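Local coordinates for polyketide synthase type I (Bacillus amyloliquefaciens, PDB 5KKU), which forms an N-terminal dehydratase domain of the difficidin assembly line and probably removes water from carrier-bound polyketide intermediates, at residues A[55-60]-A[110-115]; A[60-65]-A[222-227]; A[258-263]-A[276-281]. All blocks are in the same frame, centred on the assembly; numbering follows the deposited sequence.

Overall arrangement
The three contacts step across the middle of a double-hotdog dehydratase. Interaction 1 pairs two strands of the N-terminal hotdog, interaction 2 joins that hotdog to the C-terminal one, and interaction 3 is a hairpin of the latter. Interactions 1 and 2 share I60, have centres 9 Å apart and are tied by two salt bridges, E56 to R226 and K63 to E111. Interactions 2 and 3, with centres 10 Å apart, meet where 222-227 runs beside 276-281; interactions 1 and 3 do not touch. The predicted proton donor D198 lies about 10 Å, side chain to side chain, from both F62 of interaction 2 and F263 of interaction 3.

Interaction 1 of 3, residues A[55-60]-A[110-115]; sequences IELRQI and MECQLY
R58 has its CG anti to the carbonyl carbon (chi1 -48°), and from there the chain runs extended to NE, which carries the guanidinium across to the ring of Y115 on the neighbouring strand. The two flat groups stack with their planes 17° apart. R58 CZ stands 3.7 Å from the centroid of the Y115 ring, almost straight above it, and R58 NH1 comes within 3.4 Å of Y115 CE2: a face-on cation-pi pair. The guanidinium is also held in its own plane, because E56 reaches its edge from the same strand. E56 OE2 accepts from R58 NE at 2.9 Å, through its anti lone pair, and from R58 NH2 at 2.8 Å, so that one oxygen is gripped side-on by two nitrogens. The other carboxylate oxygen, OE1, forms a salt bridge to R226.

Beneath these groups the backbones pair antiparallel. E56 with Y115 and R58 with Q113 are hydrogen-bonded pairs, and the non-hydrogen-bonded pair L57 with L114 lies between them. The leucines turn to the opposite, apolar face. Here I55 crosses L114 at about a right angle, with I55 CD1 3.7 Å from L114 CG, while L57 CD2 meets L114 CD1 at 4.0 Å. Farther along, C112 CB packs 3.6 Å from I60 CG1. Helix 37-49 covers this face, its L42 touching L57, M110 and C112, as expected of a hotdog, in which a sheet wraps a central helix.

The chemistry is thus divided by face, apolar toward the helix and ionic-aromatic away from it. With an anion at its edge and a ring beneath it, the R58 guanidinium is restrained in both position and rotation, and its positive charge is probably stabilised from two directions.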
# COMPACT_ATOMS: atom_id res chain seq x y z
N ILE A 55 -4.86 -15.04 7.13
CA ILE A 55 -3.81 -14.47 7.96
C ILE A 55 -3.72 -12.96 7.86
O ILE A 55 -4.22 -12.36 6.90
CB ILE A 55 -2.43 -15.07 7.61
CG1 ILE A 55 -2.01 -14.65 6.20
CG2 ILE A 55 -2.46 -16.59 7.74
CD1 ILE A 55 -1.47 -13.24 6.12
N GLU A 56 -3.08 -12.34 8.85
CA GLU A 56 -2.92 -10.90 8.88
C GLU A 56 -1.45 -10.54 9.05
O GLU A 56 -0.60 -11.41 9.17
CB GLU A 56 -3.75 -10.29 10.01
CG GLU A 56 -3.24 -10.63 11.40
CD GLU A 56 -4.23 -10.27 12.49
OE1 GLU A 56 -5.45 -10.25 12.21
OE2 GLU A 56 -3.79 -10.01 13.63
N LEU A 57 -1.17 -9.24 9.05
CA LEU A 57 0.17 -8.76 9.20
C LEU A 57 0.32 -7.73 10.29
O LEU A 57 -0.52 -6.93 10.49
CB LEU A 57 0.70 -8.25 7.88
CG LEU A 57 0.45 -9.07 6.65
CD1 LEU A 57 0.69 -8.28 5.41
CD2 LEU A 57 1.27 -10.33 6.63
N ARG A 58 1.42 -7.76 11.00
CA ARG A 58 1.68 -6.81 12.04
C ARG A 58 3.10 -6.27 11.99
O ARG A 58 3.95 -6.90 11.47
CB ARG A 58 1.39 -7.42 13.39
CG ARG A 58 0.08 -8.13 13.49
CD ARG A 58 -0.19 -8.52 14.91
NE ARG A 58 -1.39 -9.31 15.05
CZ ARG A 58 -1.60 -10.13 16.05
NH1 ARG A 58 -0.71 -10.26 16.99
NH2 ARG A 58 -2.72 -10.82 16.11
N GLN A 59 3.34 -5.15 12.61
CA GLN A 59 4.64 -4.53 12.67
C GLN A 59 5.35 -4.51 11.34
O GLN A 59 6.48 -4.82 11.23
CB GLN A 59 5.52 -5.16 13.73
CG GLN A 59 4.87 -5.31 15.09
CD GLN A 59 4.34 -4.02 15.65
OE1 GLN A 59 5.08 -3.10 15.86
NE2 GLN A 59 3.06 -3.96 15.88
N ILE A 60 4.67 -4.06 10.31
CA ILE A 60 5.25 -3.91 9.00
C ILE A 60 6.22 -2.76 8.92
O ILE A 60 5.98 -1.72 9.40
CB ILE A 60 4.16 -3.70 7.98
CG1 ILE A 60 3.18 -4.84 8.05
CG2 ILE A 60 4.72 -3.56 6.59
CD1 ILE A 60 2.00 -4.68 7.18
N MET A 110 11.31 -5.02 2.98
CA MET A 110 10.26 -5.07 3.94
C MET A 110 10.33 -6.20 4.94
O MET A 110 10.81 -7.26 4.63
CB MET A 110 8.95 -5.11 3.22
CG MET A 110 7.77 -5.01 4.10
SD MET A 110 6.34 -5.72 3.36
CE MET A 110 6.14 -7.17 4.36
N GLU A 111 9.83 -5.96 6.13
CA GLU A 111 9.67 -6.96 7.16
C GLU A 111 8.36 -6.86 7.88
O GLU A 111 7.82 -5.84 7.99
CB GLU A 111 10.82 -6.93 8.14
CG GLU A 111 10.76 -5.80 9.13
CD GLU A 111 11.78 -5.92 10.22
OE1 GLU A 111 12.95 -5.67 9.94
OE2 GLU A 111 11.40 -6.24 11.34
N CYS A 112 7.82 -7.96 8.32
CA CYS A 112 6.63 -7.93 9.15
C CYS A 112 6.48 -9.22 9.94
O CYS A 112 7.25 -10.11 9.78
CB CYS A 112 5.39 -7.69 8.31
SG CYS A 112 4.95 -8.98 7.17
N GLN A 113 5.44 -9.36 10.73
CA GLN A 113 5.14 -10.57 11.43
C GLN A 113 3.81 -11.10 11.01
O GLN A 113 2.83 -10.44 11.08
CB GLN A 113 5.13 -10.34 12.91
CG GLN A 113 6.40 -9.83 13.45
CD GLN A 113 7.40 -10.94 13.69
OE1 GLN A 113 7.06 -12.10 13.90
NE2 GLN A 113 8.64 -10.57 13.64
N LEU A 114 3.78 -12.31 10.52
CA LEU A 114 2.56 -12.88 10.02
C LEU A 114 1.84 -13.79 11.01
O LEU A 114 2.35 -14.75 11.44
CB LEU A 114 2.85 -13.61 8.74
CG LEU A 114 1.72 -14.10 7.88
CD1 LEU A 114 2.28 -14.19 6.50
CD2 LEU A 114 1.13 -15.44 8.29
N TYR A 115 0.62 -13.46 11.38
CA TYR A 115 -0.16 -14.26 12.30
C TYR A 115 -1.35 -14.91 11.64
O TYR A 115 -1.83 -14.46 10.66
CB TYR A 115 -0.71 -13.41 13.41
CG TYR A 115 0.30 -12.87 14.33
CD1 TYR A 115 1.15 -11.89 13.93
CD2 TYR A 115 0.41 -13.35 15.59
CE1 TYR A 115 2.08 -11.39 14.77
CE2 TYR A 115 1.34 -12.86 16.45
CZ TYR A 115 2.17 -11.88 16.03
OH TYR A 115 3.11 -11.39 16.85

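Interaction 2 of 3, residues A[60-65]-A[222-227]; sequences IIFKQP and FMIDRF
I60 meets I224 through both backbone and side chain. I60 N donates to I224 O at 2.8 Å, and I60 O accepts from I224 N at 2.9 Å, the donor tilted 27° from the carbonyl plane. The same carbonyl oxygen is approached by a C-H, since M223 CA lies 3.1 Å from I60 O. The two isoleucines stand side by side and point the same way, with I60 CB 3.8 Å from I224 CB. With CG1 of I60 anti to its carbonyl carbon (chi1 -56°), CD1 reaches forward past I224 CB toward F227, whose CB is 4.4 Å from I60 CD1. Q59 and I60 both face I224, which makes a G1 beta bulge where the strand turns its corner.

I61 is placed between two strands. Its CG2 reaches the F222 carbonyl and, more distantly, the F222 ring, while its backbone is hydrogen-bonded to E111 on the other side. This seam is where the two hotdogs of the dehydratase meet: strand 55-62 belongs to the N-terminal one and strand 219-229 to the C-terminal one, and their segments 60-62 and 222-224 run antiparallel at 164°. A classic bulge at F222 and M223, both facing T280, marks the partner strand.

F62 turns the edge of its ring to the other strand. F62 CE2 packs 3.8 Å from I224 CD1, the two side chains crossing obliquely, and F222 N lies near the ring plane at the same rim. I60 CG2 rests over one ring face, offset toward the rim, and M110 touches the ring too. The F62 side chain is about 10 Å from that of D198 and about 12 Å from that of H25, the predicted proton donor and acceptor. Beyond it the chain diverges from strand 219-229, and K63 forms a salt bridge with E111.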
# COMPACT_ATOMS: atom_id res chain seq x y z
N ILE A 60 4.67 -4.06 10.31
CA ILE A 60 5.25 -3.91 9.00
C ILE A 60 6.22 -2.76 8.92
O ILE A 60 5.98 -1.72 9.40
CB ILE A 60 4.16 -3.70 7.98
CG1 ILE A 60 3.18 -4.84 8.05
CG2 ILE A 60 4.72 -3.56 6.59
CD1 ILE A 60 2.00 -4.68 7.18
N ILE A 61 7.33 -2.97 8.27
CA ILE A 61 8.27 -1.91 8.04
C ILE A 61 8.66 -1.88 6.59
O ILE A 61 9.13 -2.83 6.10
CB ILE A 61 9.54 -2.07 8.85
CG1 ILE A 61 9.25 -2.25 10.31
CG2 ILE A 61 10.45 -0.88 8.67
CD1 ILE A 61 10.44 -2.65 11.14
N PHE A 62 8.48 -0.76 5.94
CA PHE A 62 8.84 -0.61 4.57
C PHE A 62 10.23 -0.01 4.47
O PHE A 62 10.51 1.01 5.02
CB PHE A 62 7.84 0.27 3.82
CG PHE A 62 6.44 -0.25 3.80
CD1 PHE A 62 6.12 -1.38 3.15
CD2 PHE A 62 5.46 0.46 4.38
CE1 PHE A 62 4.84 -1.83 3.11
CE2 PHE A 62 4.19 0.02 4.35
CZ PHE A 62 3.88 -1.13 3.72
N LYS A 63 11.11 -0.70 3.78
CA LYS A 63 12.49 -0.30 3.73
C LYS A 63 13.52 -0.02 2.66
O LYS A 63 14.41 0.75 2.88
CB LYS A 63 13.39 -1.43 4.14
CG LYS A 63 13.00 -2.04 5.47
CD LYS A 63 14.06 -2.92 6.09
CE LYS A 63 13.48 -3.83 7.13
NZ LYS A 63 14.29 -4.99 7.51
N GLN A 64 13.39 -0.41 1.49
CA GLN A 64 14.15 0.08 0.37
C GLN A 64 13.10 -0.05 -0.76
O GLN A 64 12.45 -1.02 -0.84
CB GLN A 64 15.46 -0.61 0.09
CG GLN A 64 16.42 0.18 -0.71
CD GLN A 64 17.11 1.28 0.04
OE1 GLN A 64 16.49 2.20 0.44
NE2 GLN A 64 18.39 1.20 0.19
N PRO A 65 12.93 0.96 -1.59
CA PRO A 65 11.99 0.87 -2.68
C PRO A 65 12.47 -0.09 -3.76
O PRO A 65 13.63 -0.11 -3.98
CB PRO A 65 11.95 2.29 -3.20
CG PRO A 65 13.25 2.84 -2.90
CD PRO A 65 13.60 2.25 -1.57
N PHE A 222 5.79 4.07 5.77
CA PHE A 222 6.87 3.65 6.58
C PHE A 222 6.79 2.68 7.75
O PHE A 222 7.79 2.19 8.18
CB PHE A 222 7.36 4.82 7.40
CG PHE A 222 8.55 4.52 8.24
CD1 PHE A 222 9.57 3.78 7.74
CD2 PHE A 222 8.62 4.95 9.51
CE1 PHE A 222 10.64 3.48 8.51
CE2 PHE A 222 9.71 4.66 10.30
CZ PHE A 222 10.72 3.94 9.79
N MET A 223 5.60 2.45 8.28
CA MET A 223 5.35 1.34 9.20
C MET A 223 3.88 0.95 9.29
O MET A 223 2.99 1.74 9.00
CB MET A 223 5.85 1.76 10.59
CG MET A 223 7.36 1.90 10.71
SD MET A 223 7.87 2.47 12.34
CE MET A 223 7.56 1.01 13.32
N ILE A 224 3.49 -0.25 9.58
CA ILE A 224 2.05 -0.45 9.71
C ILE A 224 1.89 -1.34 10.90
O ILE A 224 2.49 -2.34 10.93
CB ILE A 224 1.38 -1.08 8.45
CG1 ILE A 224 1.26 -0.10 7.31
CG2 ILE A 224 -0.01 -1.60 8.75
CD1 ILE A 224 0.79 -0.69 6.01
N ASP A 225 1.12 -0.96 11.88
CA ASP A 225 1.01 -1.79 13.07
C ASP A 225 0.26 -3.06 12.78
O ASP A 225 0.68 -4.11 13.14
CB ASP A 225 0.40 -1.05 14.24
CG ASP A 225 1.42 -0.37 15.08
OD1 ASP A 225 2.59 -0.30 14.71
OD2 ASP A 225 1.07 0.15 16.13
N ARG A 226 -0.86 -2.95 12.09
CA ARG A 226 -1.61 -4.09 11.67
C ARG A 226 -2.36 -3.87 10.38
O ARG A 226 -2.95 -2.83 10.21
CB ARG A 226 -2.57 -4.59 12.76
CG ARG A 226 -3.37 -5.78 12.33
CD ARG A 226 -4.19 -6.43 13.42
NE ARG A 226 -5.53 -5.90 13.40
CZ ARG A 226 -6.57 -6.53 12.91
NH1 ARG A 226 -6.45 -7.74 12.45
NH2 ARG A 226 -7.71 -5.94 12.91
N PHE A 227 -2.33 -4.83 9.50
CA PHE A 227 -3.16 -4.86 8.33
C PHE A 227 -3.79 -6.22 8.18
O PHE A 227 -3.15 -7.21 8.36
CB PHE A 227 -2.38 -4.51 7.06
CG PHE A 227 -3.24 -4.27 5.88
CD1 PHE A 227 -3.62 -5.29 5.10
CD2 PHE A 227 -3.67 -2.99 5.55
CE1 PHE A 227 -4.44 -5.08 4.02
CE2 PHE A 227 -4.47 -2.78 4.46
CZ PHE A 227 -4.86 -3.83 3.70

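Interaction 3 of 3, residues A[258-263]-A[276-281]; sequences VYSADF and CEKLTV
F263 and C276 make the close-packed end of this hairpin of the predicted C-terminal hotdog. With CG between its own backbone N and carbonyl carbon (chi1 69°), F263 lays its ring over C276, whose CB lies 3.6 Å from the F263 ring centroid, above the middle of the face. C276 SG sits obliquely, 3.5 Å from F263 CE2, and L279 CD2 lies 4.3 Å from F263 CE2, at the ring's edge. On the same side of the sheet, V281 CG2 makes a CH-pi contact 3.6 Å from the Y259 centroid. The F263 side chain is about 10 Å from that of D198, the predicted proton donor.

The other side is polar, and at exposed K278 it opens to solvent. The long, bent side chain of K278 lies alongside S260, with K278 NZ donating to S260 OG at 3.0 Å. Between the pairs A261-L279 and F263-C276 the register slips by one residue. At this bulge the K278 amide appears to turn to the D262 carboxylate, though the modelled length is doubtful.

C-H groups therefore settle on the aromatic faces of Y259 and F263, with the C276 sulfur oblique to the latter, while S260 and K278 keep the polar contacts on the opposite face.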
# COMPACT_ATOMS: atom_id res chain seq x y z
N VAL A 258 6.43 12.66 10.91
CA VAL A 258 5.82 11.43 10.71
C VAL A 258 4.54 11.94 11.06
O VAL A 258 4.46 12.91 11.74
CB VAL A 258 6.38 10.34 11.59
CG1 VAL A 258 5.61 9.07 11.42
CG2 VAL A 258 7.82 10.11 11.23
N TYR A 259 3.55 11.32 10.50
CA TYR A 259 2.20 11.20 11.04
C TYR A 259 1.57 9.85 10.69
O TYR A 259 1.97 9.19 9.73
CB TYR A 259 1.30 12.35 10.57
CG TYR A 259 1.04 12.46 9.08
CD1 TYR A 259 -0.03 11.79 8.49
CD2 TYR A 259 1.83 13.26 8.27
CE1 TYR A 259 -0.28 11.90 7.13
CE2 TYR A 259 1.58 13.38 6.92
CZ TYR A 259 0.53 12.70 6.35
OH TYR A 259 0.28 12.82 5.00
N SER A 260 0.55 9.48 11.41
CA SER A 260 0.00 8.17 11.33
C SER A 260 -1.50 8.16 11.58
O SER A 260 -2.00 9.00 12.24
CB SER A 260 0.75 7.27 12.30
OG SER A 260 0.20 7.40 13.56
N ALA A 261 -2.18 7.20 10.97
CA ALA A 261 -3.63 7.04 10.99
C ALA A 261 -4.08 5.62 10.73
O ALA A 261 -3.37 4.84 10.22
CB ALA A 261 -4.28 7.97 9.99
N ASP A 262 -5.19 5.20 10.93
CA ASP A 262 -5.96 3.98 10.76
C ASP A 262 -6.88 4.19 9.61
O ASP A 262 -7.34 5.29 9.40
CB ASP A 262 -6.87 3.71 11.95
CG ASP A 262 -6.15 3.30 13.20
OD1 ASP A 262 -4.98 2.93 13.15
OD2 ASP A 262 -6.80 3.33 14.25
N PHE A 263 -7.13 3.20 8.80
CA PHE A 263 -8.18 3.30 7.83
C PHE A 263 -8.92 2.00 7.79
O PHE A 263 -8.38 1.02 8.18
CB PHE A 263 -7.69 3.79 6.43
CG PHE A 263 -6.81 2.83 5.66
CD1 PHE A 263 -7.33 1.75 5.00
CD2 PHE A 263 -5.47 3.05 5.55
CE1 PHE A 263 -6.52 0.90 4.28
CE2 PHE A 263 -4.68 2.21 4.85
CZ PHE A 263 -5.20 1.13 4.22
N CYS A 276 -6.67 -1.43 8.64
CA CYS A 276 -5.33 -0.99 8.77
C CYS A 276 -5.15 -0.17 10.01
O CYS A 276 -5.71 0.85 10.15
CB CYS A 276 -4.93 -0.21 7.54
SG CYS A 276 -3.27 0.36 7.50
N GLU A 277 -4.31 -0.62 10.89
CA GLU A 277 -4.11 0.07 12.12
C GLU A 277 -2.81 0.80 12.12
O GLU A 277 -1.80 0.20 11.93
CB GLU A 277 -4.11 -0.92 13.25
CG GLU A 277 -5.44 -1.29 13.75
CD GLU A 277 -5.33 -2.28 14.85
OE1 GLU A 277 -4.41 -2.16 15.66
OE2 GLU A 277 -6.16 -3.18 14.88
N LYS A 278 -2.88 2.09 12.30
CA LYS A 278 -1.74 2.94 12.40
C LYS A 278 -0.78 2.88 11.21
O LYS A 278 0.32 2.45 11.33
CB LYS A 278 -1.05 2.71 13.72
CG LYS A 278 -0.21 3.87 14.16
CD LYS A 278 0.97 3.43 14.99
CE LYS A 278 1.37 4.49 16.00
NZ LYS A 278 1.84 5.79 15.46
N LEU A 279 -1.19 3.38 10.06
CA LEU A 279 -0.27 3.54 8.95
C LEU A 279 0.57 4.75 9.18
O LEU A 279 0.10 5.84 9.23
CB LEU A 279 -0.99 3.59 7.62
CG LEU A 279 -0.27 4.25 6.46
CD1 LEU A 279 0.79 3.36 5.92
CD2 LEU A 279 -1.20 4.67 5.36
N THR A 280 1.84 4.56 9.37
CA THR A 280 2.71 5.67 9.61
C THR A 280 3.38 6.02 8.34
O THR A 280 3.86 5.19 7.69
CB THR A 280 3.74 5.37 10.69
OG1 THR A 280 3.09 5.18 11.93
CG2 THR A 280 4.67 6.52 10.85
N VAL A 281 3.43 7.30 8.04
CA VAL A 281 4.01 7.80 6.83
C VAL A 281 5.07 8.85 7.12
O VAL A 281 4.95 9.55 8.07
CB VAL A 281 2.93 8.29 5.87
CG1 VAL A 281 1.87 7.22 5.66
CG2 VAL A 281 2.33 9.59 6.32